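Local coordinates for protein alpha-1,2-mannosidase (Bacteroides thetaiotaomicron, PDB 2WW2) that hydrolyses alpha-mannosidic linkages with inversion of configuration, as a member of the calcium-dependent glycoside hydrolase family 92, at residues S1-T4 and V5-D9; T197-G200 and D201-L204; P315-G318 and N319-G323; T494-A497 and K498-R502; T702-E705 and L706-G709. All coordinates share one frame; numbering follows the deposited sequence.

Interaction 1: residues S1-T4 and V5-D9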
loop_
_atom_site.group_PDB
_atom_site.type_symbol
_atom_site.label_atom_id
_atom_site.label_comp_id
_atom_site.label_asym_id
_atom_site.label_seq_id
_atom_site.Cartn_x
_atom_site.Cartn_y
_atom_site.Cartn_z
ATOM N N SER A 1 40.596 24.123 21.612
ATOM C CA SER A 1 40.614 25.620 21.741
ATOM C C SER A 1 39.166 26.140 21.779
ATOM O O SER A 1 38.292 25.531 21.171
ATOM C CB SER A 1 41.371 26.238 20.557
ATOM N N LYS A 2 38.910 27.242 22.488
ATOM C CA LYS A 2 37.555 27.817 22.587
ATOM C C LYS A 2 36.997 28.235 21.225
ATOM O O LYS A 2 37.714 28.785 20.396
ATOM C CB LYS A 2 37.540 29.043 23.518
ATOM C CG LYS A 2 36.186 29.780 23.568
ATOM C CD LYS A 2 36.189 30.936 24.583
ATOM C CE LYS A 2 34.836 31.085 25.289
ATOM N NZ LYS A 2 33.775 31.628 24.403
ATOM N N LYS A 3 35.708 27.989 21.013
ATOM C CA LYS A 3 35.037 28.396 19.782
ATOM C C LYS A 3 33.755 29.148 20.113
ATOM O O LYS A 3 33.135 28.899 21.142
ATOM C CB LYS A 3 34.689 27.188 18.911
ATOM C CG LYS A 3 35.889 26.472 18.285
ATOM C CD LYS A 3 35.442 25.125 17.682
ATOM C CE LYS A 3 35.028 24.166 18.793
ATOM N NZ LYS A 3 34.535 22.867 18.242
ATOM N N THR A 4 33.378 30.062 19.220
ATOM C CA THR A 4 32.122 30.794 19.285
ATOM C C THR A 4 30.898 29.868 19.331
ATOM O O THR A 4 29.963 30.101 20.104
ATOM C CB THR A 4 32.035 31.749 18.068
ATOM O OG1 THR A 4 33.115 32.687 18.160
ATOM C CG2 THR A 4 30.696 32.521 18.040
ATOM N N VAL A 5 30.890 28.828 18.506
ATOM C CA VAL A 5 29.841 27.821 18.592
ATOM C C VAL A 5 30.548 26.508 18.940
ATOM O O VAL A 5 31.353 26.009 18.149
ATOM C CB VAL A 5 29.056 27.654 17.258
ATOM C CG1 VAL A 5 27.908 26.613 17.427
ATOM C CG2 VAL A 5 28.456 28.998 16.797
ATOM N N GLU A 6 30.260 25.977 20.123
ATOM C CA GLU A 6 30.914 24.776 20.617
ATOM C C GLU A 6 30.075 23.557 20.238
ATOM O O GLU A 6 28.904 23.692 19.906
ATOM C CB GLU A 6 31.062 24.855 22.150
ATOM C CG GLU A 6 31.940 26.027 22.657
ATOM C CD GLU A 6 33.434 25.683 22.633
ATOM O OE1 GLU A 6 33.808 24.623 22.067
ATOM O OE2 GLU A 6 34.245 26.464 23.161
ATOM N N PHE A 7 30.654 22.362 20.319
ATOM C CA PHE A 7 29.931 21.174 19.889
ATOM C C PHE A 7 28.604 20.977 20.617
ATOM O O PHE A 7 27.597 20.618 19.981
ATOM C CB PHE A 7 30.826 19.933 19.980
ATOM C CG PHE A 7 31.912 19.921 18.933
ATOM C CD1 PHE A 7 31.633 20.359 17.638
ATOM C CD2 PHE A 7 33.183 19.528 19.238
ATOM C CE1 PHE A 7 32.628 20.379 16.661
ATOM C CE2 PHE A 7 34.183 19.551 18.281
ATOM C CZ PHE A 7 33.904 19.971 16.993
ATOM N N VAL A 8 28.564 21.271 21.913
ATOM C CA VAL A 8 27.311 21.053 22.678
ATOM C C VAL A 8 26.225 22.032 22.226
ATOM O O VAL A 8 25.043 21.748 22.368
ATOM C CB VAL A 8 27.530 21.126 24.222
ATOM C CG1 VAL A 8 27.727 22.581 24.651
ATOM C CG2 VAL A 8 26.353 20.503 24.976
ATOM N N ASP A 9 26.623 23.172 21.655
ATOM C CA ASP A 9 25.657 24.162 21.135
ATOM C C ASP A 9 24.841 23.612 19.957
ATOM O O ASP A 9 23.770 24.135 19.634
ATOM C CB ASP A 9 26.359 25.466 20.696
ATOM C CG ASP A 9 27.000 26.205 21.858
ATOM O OD1 ASP A 9 26.439 26.138 22.966
ATOM O OD2 ASP A 9 28.052 26.859 21.667
HETATM O O HOH W 1 36.398 24.177 22.047
HETATM O O HOH W 2 33.115 28.318 24.538
HETATM O O HOH W 3 33.471 22.236 20.953
HETATM O O HOH W 4 32.202 23.633 16.953
HETATM O O HOH W 5 28.895 28.805 22.920
#
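At the N-terminal arm of the chain, the backbone bends at Thr4, and the ammonium of Lys3 sits over the face of the Phe7 ring, a cation-pi contact. Lys3 NZ lies 3.4 Å from the ring centroid and 18° off the normal, nearest the CZ end. The lysine chain is kinked at chi3 (-68°), which swings NZ back over the ring. Two waters also hold this ammonium: one is shared with Glu6 OE1 and the Phe7 amide, the other with Val5 O. The loop runs ahead of strand 40-44 and lies against helix 256-271, where Phe7 touches Leu271; Phe7 also stacks on Tyr288. On the Lys3 side, the backbone N gives a nearly straight bond to Glu6 (Lys3 N to Glu6 OE2, 3.0 Å, 176°), arriving well above the carboxylate plane. Glu6 OE1 stays 4.3 Å from Lys3 NZ, beyond a salt bridge, though the opposite charges may still attract. A water joins that oxygen to Ser1 O. Next along, Glu6 N donates to Asp9 OD2 at 2.8 Å, while Asp9 N returns a bond to Glu6 O. The other oxygen of Asp9, OD1, makes a salt bridge with Arg264 of the helix.

Interaction 2: residues T197-G200 and D201-L204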
loop_
_atom_site.group_PDB
_atom_site.type_symbol
_atom_site.label_atom_id
_atom_site.label_comp_id
_atom_site.label_asym_id
_atom_site.label_seq_id
_atom_site.Cartn_x
_atom_site.Cartn_y
_atom_site.Cartn_z
ATOM N N THR A 197 2.917 17.866 54.557
ATOM C CA THR A 197 3.060 16.625 53.830
ATOM C C THR A 197 1.718 16.202 53.279
ATOM O O THR A 197 0.680 16.722 53.679
ATOM C CB THR A 197 3.628 15.508 54.724
ATOM O OG1 THR A 197 2.860 15.432 55.933
ATOM C CG2 THR A 197 5.081 15.793 55.072
ATOM N N TYR A 198 1.745 15.236 52.372
ATOM C CA TYR A 198 0.542 14.730 51.733
ATOM C C TYR A 198 0.772 13.244 51.578
ATOM O O TYR A 198 1.858 12.824 51.170
ATOM C CB TYR A 198 0.377 15.409 50.362
ATOM C CG TYR A 198 -0.677 14.838 49.430
ATOM C CD1 TYR A 198 -2.028 15.150 49.591
ATOM C CD2 TYR A 198 -0.313 14.042 48.345
ATOM C CE1 TYR A 198 -2.986 14.647 48.722
ATOM C CE2 TYR A 198 -1.257 13.537 47.471
ATOM C CZ TYR A 198 -2.588 13.841 47.662
ATOM O OH TYR A 198 -3.518 13.332 46.799
ATOM N N ASN A 199 -0.239 12.452 51.910
ATOM C CA ASN A 199 -0.102 11.000 51.928
ATOM C C ASN A 199 -0.984 10.321 50.887
ATOM O O ASN A 199 -1.280 9.130 51.003
ATOM C CB ASN A 199 -0.460 10.461 53.305
ATOM C CG ASN A 199 -1.924 10.706 53.654
ATOM O OD1 ASN A 199 -2.691 11.261 52.848
ATOM N ND2 ASN A 199 -2.317 10.303 54.856
ATOM N N GLY A 200 -1.397 11.080 49.870
ATOM C CA GLY A 200 -2.218 10.547 48.791
ATOM C C GLY A 200 -3.698 10.729 49.089
ATOM O O GLY A 200 -4.550 10.474 48.242
ATOM N N ASP A 201 -4.009 11.169 50.301
ATOM C CA ASP A 201 -5.388 11.365 50.687
ATOM C C ASP A 201 -5.592 12.724 51.334
ATOM O O ASP A 201 -6.523 13.440 51.000
ATOM C CB ASP A 201 -5.797 10.288 51.676
ATOM C CG ASP A 201 -7.290 10.272 51.924
ATOM O OD1 ASP A 201 -8.031 9.733 51.067
ATOM O OD2 ASP A 201 -7.717 10.779 52.979
ATOM N N THR A 202 -4.726 13.054 52.282
ATOM C CA THR A 202 -4.869 14.259 53.077
ATOM C C THR A 202 -3.615 15.115 52.987
ATOM O O THR A 202 -2.498 14.599 53.041
ATOM C CB THR A 202 -5.096 13.895 54.565
ATOM O OG1 THR A 202 -6.118 12.900 54.649
ATOM C CG2 THR A 202 -5.525 15.109 55.377
ATOM N N LEU A 203 -3.813 16.423 52.875
ATOM C CA LEU A 203 -2.734 17.388 53.036
ATOM C C LEU A 203 -2.624 17.780 54.516
ATOM O O LEU A 203 -3.578 18.277 55.103
ATOM C CB LEU A 203 -3.010 18.627 52.179
ATOM C CG LEU A 203 -2.110 19.850 52.336
ATOM C CD1 LEU A 203 -0.618 19.493 52.194
ATOM C CD2 LEU A 203 -2.513 20.891 51.317
ATOM N N LEU A 204 -1.461 17.552 55.112
ATOM C CA LEU A 204 -1.284 17.802 56.548
ATOM C C LEU A 204 -0.305 18.942 56.793
ATOM O O LEU A 204 0.910 18.748 56.739
ATOM C CB LEU A 204 -0.779 16.537 57.220
ATOM C CG LEU A 204 -1.697 15.322 57.009
ATOM C CD1 LEU A 204 -0.930 13.997 56.944
ATOM C CD2 LEU A 204 -2.774 15.308 58.075
HETATM O O HOH W 6 -4.951 10.483 55.807
#
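Thr197 and Leu204 face each other as an antiparallel hydrogen-bonded pair, and this is the tight end of the contact. Leu204 N reaches Thr197 O at 2.7 Å in an almost straight bond, and Thr197 N answers to Leu204 O at 3.1 Å. Next comes the non-hydrogen-bonded pair of Tyr198 and Leu203, where Leu203 CD1 bends back to within 3.4 Å of Thr197 O. The phenol ring of Tyr198 reaches over the turn, so that Gly200 N sits 3.4 Å above the ring plane, toward its rim.

Inside the turn the amide of Asn199 does the work. Its CG lies between the backbone N and the carbonyl carbon (chi1 64°), which folds OD1 inward over the loop. Asn199 OD1 accepts from Thr202 N at 2.8 Å and from Asp201 N at 2.9 Å, the latter closing an Asx turn. The backbone bond from Asn199 N to Thr202 O is weak by comparison. With an alanine in place of Asn199, the amides of Asp201 and Thr202 would lose their shared acceptor and the tip is likely to be freer to shift.

The outer side is looser. The carboxylate of Asp201 turns off from residues 197-200, and a water bridges Asn199 ND2 and Thr202 OG1. On the face of Tyr198 and Leu203 these side chains touch Met91 and strand 216-221; Thr197, on the other face, touches Val210, as does Asn199. This is a tight beta hairpin, strands 194-198 and 203-205, at an outer tip of the N-terminal beta-sandwich domain of the family.

Interaction 3: residues P315-G318 and N319-G323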
loop_
_atom_site.group_PDB
_atom_site.type_symbol
_atom_site.label_atom_id
_atom_site.label_comp_id
_atom_site.label_asym_id
_atom_site.label_seq_id
_atom_site.Cartn_x
_atom_site.Cartn_y
_atom_site.Cartn_z
ATOM N N PRO A 315 21.779 -4.132 41.460
ATOM C CA PRO A 315 20.364 -4.367 41.225
ATOM C C PRO A 315 20.116 -5.834 40.912
ATOM O O PRO A 315 18.985 -6.189 40.583
ATOM C CB PRO A 315 20.047 -3.492 39.999
ATOM C CG PRO A 315 21.342 -3.472 39.221
ATOM C CD PRO A 315 22.461 -3.571 40.275
ATOM N N TYR A 316 21.160 -6.669 41.011
ATOM C CA TYR A 316 21.019 -8.113 40.817
ATOM C C TYR A 316 20.926 -8.900 42.123
ATOM O O TYR A 316 20.166 -9.870 42.199
ATOM C CB TYR A 316 22.131 -8.683 39.912
ATOM C CG TYR A 316 22.087 -8.051 38.528
ATOM C CD1 TYR A 316 21.201 -8.516 37.563
ATOM C CD2 TYR A 316 22.884 -6.950 38.219
ATOM C CE1 TYR A 316 21.121 -7.917 36.324
ATOM C CE2 TYR A 316 22.819 -6.357 36.978
ATOM C CZ TYR A 316 21.936 -6.850 36.036
ATOM O OH TYR A 316 21.845 -6.270 34.803
ATOM N N ASP A 317 21.672 -8.495 43.149
ATOM C CA ASP A 317 21.617 -9.218 44.426
ATOM C C ASP A 317 21.306 -8.313 45.624
ATOM O O ASP A 317 21.182 -8.791 46.748
ATOM C CB ASP A 317 22.868 -10.090 44.660
ATOM C CG ASP A 317 24.130 -9.288 44.969
ATOM O OD1 ASP A 317 24.086 -8.051 45.171
ATOM O OD2 ASP A 317 25.199 -9.918 45.021
ATOM N N GLY A 318 21.177 -7.006 45.384
ATOM C CA GLY A 318 20.780 -6.083 46.450
ATOM C C GLY A 318 21.827 -5.749 47.513
ATOM O O GLY A 318 21.542 -5.014 48.465
ATOM N N ASN A 319 23.030 -6.293 47.362
ATOM C CA ASN A 319 24.148 -5.939 48.229
ATOM C C ASN A 319 25.004 -4.829 47.622
ATOM O O ASN A 319 24.885 -4.536 46.430
ATOM C CB ASN A 319 24.983 -7.186 48.497
ATOM C CG ASN A 319 24.213 -8.225 49.277
ATOM O OD1 ASN A 319 24.270 -9.415 48.982
ATOM N ND2 ASN A 319 23.472 -7.776 50.267
ATOM N N VAL A 320 25.846 -4.198 48.441
ATOM C CA VAL A 320 26.769 -3.169 47.959
ATOM C C VAL A 320 28.096 -3.855 47.636
ATOM O O VAL A 320 28.550 -4.719 48.397
ATOM C CB VAL A 320 26.984 -2.067 49.021
ATOM C CG1 VAL A 320 27.975 -0.996 48.526
ATOM C CG2 VAL A 320 25.650 -1.443 49.399
ATOM N N HIS A 321 28.700 -3.499 46.505
ATOM C CA HIS A 321 29.944 -4.133 46.071
ATOM C C HIS A 321 30.989 -3.072 45.748
ATOM O O HIS A 321 30.648 -1.936 45.469
ATOM C CB HIS A 321 29.717 -4.936 44.788
ATOM C CG HIS A 321 28.825 -6.125 44.946
ATOM N ND1 HIS A 321 27.451 -6.033 44.923
ATOM C CD2 HIS A 321 29.111 -7.442 45.064
ATOM C CE1 HIS A 321 26.924 -7.239 45.057
ATOM N NE2 HIS A 321 27.912 -8.113 45.146
ATOM N N ASP A 322 32.255 -3.469 45.736
ATOM C CA ASP A 322 33.317 -2.621 45.207
ATOM C C ASP A 322 33.372 -2.793 43.703
ATOM O O ASP A 322 33.240 -3.906 43.196
ATOM C CB ASP A 322 34.685 -3.029 45.795
ATOM C CG ASP A 322 34.765 -2.815 47.282
ATOM O OD1 ASP A 322 34.294 -1.775 47.766
ATOM O OD2 ASP A 322 35.309 -3.688 47.985
ATOM N N GLY A 323 33.565 -1.697 42.978
ATOM C CA GLY A 323 33.788 -1.801 41.558
ATOM C C GLY A 323 32.739 -1.052 40.749
ATOM O O GLY A 323 32.215 -0.037 41.202
HETATM O O HOH W 7 27.257 -9.705 47.818
#
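Asp317 and His321 come at each other from opposite directions, carboxylate against ring edge, with their planes only 17° apart. Asp317 holds CG between its backbone N and carbonyl carbon (chi1 72°), and this turns the carboxylate forward over the loop toward the histidine. His321 CE1 is wedged against both oxygens, 3.0 Å from Asp317 OD1 and 3.2 Å from Asp317 OD2. His321 swings its ring to the side away from the carbonyl carbon (chi1 -66°), and ND1 makes a weak bond back to Asn319 O.

Asp317 OD1 also accepts from Asn319 N at 3.0 Å, from above the carboxylate plane. This is an Asx turn, and it rounds the corner at Gly318, whose phi is positive. A water donates to Asn319 OD1 and, weakly, to Asp317 OD2. The loop ties strand 310-313 to strand 320-322, and Glu363 of helix 347-364 touches both Asp317 and His321. A leucine in place of Asp317 would probably leave the backbone N of Asn319 without its carboxylate acceptor and the imidazole without the carboxylate at its CE1 edge.

With a carboxylate in the plane of the ring, the polarised C-H of CE1 points into negative charge. Such a setting would tend to raise the imidazole's affinity for a second proton.

Interaction 4: residues T494-A497 and K498-R502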
loop_
_atom_site.group_PDB
_atom_site.type_symbol
_atom_site.label_atom_id
_atom_site.label_comp_id
_atom_site.label_asym_id
_atom_site.label_seq_id
_atom_site.Cartn_x
_atom_site.Cartn_y
_atom_site.Cartn_z
ATOM N N THR A 494 10.314 -20.588 8.800
ATOM C CA THR A 494 10.318 -21.272 10.084
ATOM C C THR A 494 9.882 -22.724 9.909
ATOM O O THR A 494 9.152 -23.046 8.964
ATOM C CB THR A 494 9.390 -20.582 11.098
ATOM O OG1 THR A 494 9.483 -21.245 12.363
ATOM C CG2 THR A 494 7.925 -20.628 10.616
ATOM N N LYS A 495 10.335 -23.590 10.817
ATOM C CA LYS A 495 9.916 -24.995 10.844
ATOM C C LYS A 495 9.459 -25.352 12.252
ATOM O O LYS A 495 9.923 -24.750 13.217
ATOM C CB LYS A 495 11.090 -25.927 10.505
ATOM C CG LYS A 495 11.657 -25.832 9.103
ATOM C CD LYS A 495 12.996 -26.575 9.057
ATOM C CE LYS A 495 13.555 -26.657 7.657
ATOM N NZ LYS A 495 15.028 -26.993 7.680
ATOM N N ASP A 496 8.571 -26.335 12.379
ATOM C CA ASP A 496 8.218 -26.866 13.698
ATOM C C ASP A 496 9.294 -27.845 14.183
ATOM O O ASP A 496 10.306 -28.027 13.517
ATOM C CB ASP A 496 6.817 -27.501 13.686
ATOM C CG ASP A 496 6.738 -28.743 12.819
ATOM O OD1 ASP A 496 7.799 -29.299 12.453
ATOM O OD2 ASP A 496 5.597 -29.172 12.510
ATOM N N ALA A 497 9.097 -28.462 15.344
ATOM C CA ALA A 497 10.122 -29.346 15.905
ATOM C C ALA A 497 10.310 -30.625 15.082
ATOM O O ALA A 497 11.303 -31.338 15.244
ATOM C CB ALA A 497 9.803 -29.686 17.375
ATOM N N LYS A 498 9.367 -30.907 14.187
ATOM C CA LYS A 498 9.480 -32.084 13.326
ATOM C C LYS A 498 10.068 -31.756 11.956
ATOM O O LYS A 498 10.194 -32.630 11.108
ATOM C CB LYS A 498 8.125 -32.763 13.170
ATOM C CG LYS A 498 7.642 -33.427 14.447
ATOM C CD LYS A 498 6.813 -34.673 14.145
ATOM C CE LYS A 498 5.365 -34.344 13.761
ATOM N NZ LYS A 498 4.535 -33.919 14.932
ATOM N N GLY A 499 10.421 -30.494 11.732
ATOM C CA GLY A 499 11.093 -30.134 10.491
ATOM C C GLY A 499 10.165 -29.689 9.378
ATOM O O GLY A 499 10.611 -29.456 8.260
ATOM N N ASN A 500 8.874 -29.571 9.683
ATOM C CA ASN A 500 7.884 -29.124 8.710
ATOM C C ASN A 500 7.910 -27.604 8.563
ATOM O O ASN A 500 7.753 -26.897 9.555
ATOM C CB ASN A 500 6.475 -29.525 9.168
ATOM C CG ASN A 500 6.321 -31.035 9.382
ATOM O OD1 ASN A 500 5.825 -31.484 10.422
ATOM N ND2 ASN A 500 6.748 -31.812 8.411
ATOM N N TRP A 501 8.077 -27.098 7.344
ATOM C CA TRP A 501 7.964 -25.646 7.121
ATOM C C TRP A 501 6.550 -25.152 7.455
ATOM O O TRP A 501 5.551 -25.821 7.161
ATOM C CB TRP A 501 8.248 -25.279 5.669
ATOM C CG TRP A 501 9.651 -25.477 5.159
ATOM C CD1 TRP A 501 10.060 -26.397 4.238
ATOM C CD2 TRP A 501 10.813 -24.689 5.482
ATOM N NE1 TRP A 501 11.404 -26.245 3.983
ATOM C CE2 TRP A 501 11.890 -25.206 4.732
ATOM C CE3 TRP A 501 11.048 -23.608 6.339
ATOM C CZ2 TRP A 501 13.183 -24.678 4.812
ATOM C CZ3 TRP A 501 12.334 -23.087 6.418
ATOM C CH2 TRP A 501 13.384 -23.625 5.659
ATOM N N ARG A 502 6.450 -23.976 8.056
ATOM C CA ARG A 502 5.138 -23.391 8.320
ATOM C C ARG A 502 4.384 -23.193 6.997
ATOM O O ARG A 502 4.987 -22.860 5.975
ATOM C CB ARG A 502 5.283 -22.067 9.083
ATOM C CG ARG A 502 3.956 -21.402 9.397
ATOM C CD ARG A 502 4.032 -20.346 10.490
ATOM N NE ARG A 502 4.511 -19.067 10.002
ATOM C CZ ARG A 502 4.088 -17.875 10.431
ATOM N NH1 ARG A 502 3.144 -17.773 11.357
ATOM N NH2 ARG A 502 4.613 -16.772 9.918
#
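Lys495 lies extended across the indole of Trp501, with CE over one face of the ring and CG near CE3. Lys495 CE stands 3.6 Å from the centroid of the six-membered ring and 15° off the normal, a CH-pi contact. The ammonium beyond is off-centre, a looser cation-pi approach, and hydrogen-bonds to Asn483 O.

The other main orientation is that of Asp496, whose CG sits between backbone N and carbonyl carbon (chi1 66°), pointing OD1 into the turn. Two amides reach that oxygen from opposite faces of the carboxylate plane: Lys498 N meets Asp496 OD1 at 2.8 Å and Asn500 N meets it at 3.0 Å. Gly499 N bonds to Asp496 O at 3.0 Å, closing a type I turn. Asp496 N in turn bonds to Asn500 O, so the glycine at positive phi and Asn500 form a G1 beta bulge. One step further out, Arg502 N meets Thr494 O at 3.0 Å, and Thr494 CG2 presses on Arg502 CB at 3.4 Å.

This hairpin-like loop follows strand 491-492 and precedes helix 519-522. Trp501 stacks on Tyr486 of the short strand 485-486, and Arg502 O takes a bond from the Trp493 indole. Arg502 also packs on Arg504 of a second subunit.

Interaction 5: residues T702-E705 and L706-G709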
loop_
_atom_site.group_PDB
_atom_site.type_symbol
_atom_site.label_atom_id
_atom_site.label_comp_id
_atom_site.label_asym_id
_atom_site.label_seq_id
_atom_site.Cartn_x
_atom_site.Cartn_y
_atom_site.Cartn_z
ATOM N N THR A 702 40.430 -1.455 9.343
ATOM C CA THR A 702 40.516 -2.253 10.580
ATOM C C THR A 702 40.469 -1.313 11.773
ATOM O O THR A 702 40.788 -0.132 11.642
ATOM C CB THR A 702 41.816 -3.084 10.669
ATOM O OG1 THR A 702 42.941 -2.210 10.814
ATOM C CG2 THR A 702 41.993 -3.946 9.412
ATOM N N HIS A 703 40.079 -1.834 12.934
ATOM C CA HIS A 703 40.168 -1.060 14.176
ATOM C C HIS A 703 41.600 -0.573 14.413
ATOM O O HIS A 703 41.814 0.576 14.794
ATOM C CB HIS A 703 39.694 -1.891 15.359
ATOM C CG HIS A 703 39.433 -1.082 16.595
ATOM N ND1 HIS A 703 40.309 -1.038 17.665
ATOM C CD2 HIS A 703 38.397 -0.280 16.925
ATOM C CE1 HIS A 703 39.810 -0.258 18.608
ATOM N NE2 HIS A 703 38.654 0.219 18.182
ATOM N N ASP A 704 42.583 -1.436 14.162
ATOM C CA ASP A 704 43.998 -1.040 14.341
ATOM C C ASP A 704 44.390 0.105 13.430
ATOM O O ASP A 704 45.117 1.015 13.839
ATOM C CB ASP A 704 44.928 -2.222 14.117
ATOM C CG ASP A 704 45.006 -3.122 15.341
ATOM O OD1 ASP A 704 44.415 -2.746 16.383
ATOM O OD2 ASP A 704 45.636 -4.193 15.262
ATOM N N GLU A 705 43.910 0.071 12.195
ATOM C CA GLU A 705 44.184 1.181 11.283
ATOM C C GLU A 705 43.690 2.511 11.850
ATOM O O GLU A 705 44.371 3.522 11.741
ATOM C CB GLU A 705 43.593 0.925 9.892
ATOM C CG GLU A 705 44.526 0.075 9.037
ATOM C CD GLU A 705 43.862 -0.489 7.801
ATOM O OE1 GLU A 705 42.615 -0.464 7.698
ATOM O OE2 GLU A 705 44.603 -0.962 6.922
ATOM N N LEU A 706 42.491 2.514 12.425
ATOM C CA LEU A 706 41.968 3.721 13.073
ATOM C C LEU A 706 42.780 4.129 14.303
ATOM O O LEU A 706 43.230 5.280 14.421
ATOM C CB LEU A 706 40.500 3.508 13.471
ATOM C CG LEU A 706 39.500 3.482 12.300
ATOM C CD1 LEU A 706 38.125 2.976 12.739
ATOM C CD2 LEU A 706 39.391 4.865 11.674
ATOM N N LYS A 707 42.968 3.167 15.203
ATOM C CA LYS A 707 43.571 3.361 16.522
ATOM C C LYS A 707 44.995 3.924 16.463
ATOM O O LYS A 707 45.416 4.667 17.356
ATOM C CB LYS A 707 43.591 2.011 17.238
ATOM C CG LYS A 707 43.459 2.048 18.740
ATOM C CD LYS A 707 43.242 0.632 19.328
ATOM C CE LYS A 707 44.556 -0.058 19.669
ATOM N NZ LYS A 707 45.258 -0.551 18.438
ATOM N N GLN A 708 45.742 3.571 15.425
ATOM C CA GLN A 708 47.133 4.020 15.323
ATOM C C GLN A 708 47.221 5.458 14.818
ATOM O O GLN A 708 48.300 6.066 14.828
ATOM C CB GLN A 708 47.947 3.088 14.428
ATOM C CG GLN A 708 47.559 3.143 12.972
ATOM C CD GLN A 708 48.342 2.135 12.161
ATOM O OE1 GLN A 708 48.954 1.230 12.727
ATOM N NE2 GLN A 708 48.333 2.281 10.831
ATOM N N GLY A 709 46.081 5.992 14.389
ATOM C CA GLY A 709 46.016 7.344 13.875
ATOM C C GLY A 709 46.492 7.408 12.438
ATOM O O GLY A 709 47.137 6.482 11.936
HETATM O O HOH W 8 46.889 0.153 16.182
HETATM O O HOH W 9 46.328 4.464 10.117
#
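A salt bridge one turn apart, from Lys707 back to Asp704, runs along a short helix that bridges two strands, 700-702 and 710-717. Lys707 NZ meets Asp704 OD1 at 3.1 Å, from above the carboxylate plane. The lysine chain bends at chi3 (90°) and chi4 (-75°), which curls the ammonium back beside the aspartate; a water also links it, weakly, to Asp704 O.

The helix starts with a capping box. Thr702 OG1, held between the backbone N and carbonyl carbon (chi1 68°), accepts from Glu705 N at 2.8 Å. In return Glu705 OE1 accepts from Thr702 N at 2.9 Å, while OE2 of the same carboxylate pairs with Arg698. Backbone bonds follow from Leu706 N to Thr702 O at 3.2 Å and from Lys707 N to His703 O at 2.9 Å. Gln708 N still reaches Asp704 O, and Gly709 then turns out of the helix at positive phi. Its N bonds to Leu706 O, and Gln708 NE2 donates to a water that lies 2.7 Å from Glu705 O.

On the inner side, the side chains of Leu706 and His703 lie on Leu344 of helix 338-345, and the His703 backbone bonds to Pro650.

Overall arrangement
The five contacts are local turns and caps, spread far apart over the chain, and no two touch. Interactions 1 and 5 are the closest pair, with centres about 27 Å apart and nearest atoms about 17 Å. Interaction 2, in the N-terminal domain, lies about 61 Å from interaction 5 between centres, across the middle of the chain. Interactions 3, 4 and 5 belong to the catalytic domain of the family, their centres 36 to 45 Å apart. Interaction 4 lies on the other side of the chain's centre from interaction 1, about 58 Å between centres. The two sodium ions are bound by other residues, Ser19, Tyr622, Gly624 and Asp627 at one and His102 and Glu105 at the other.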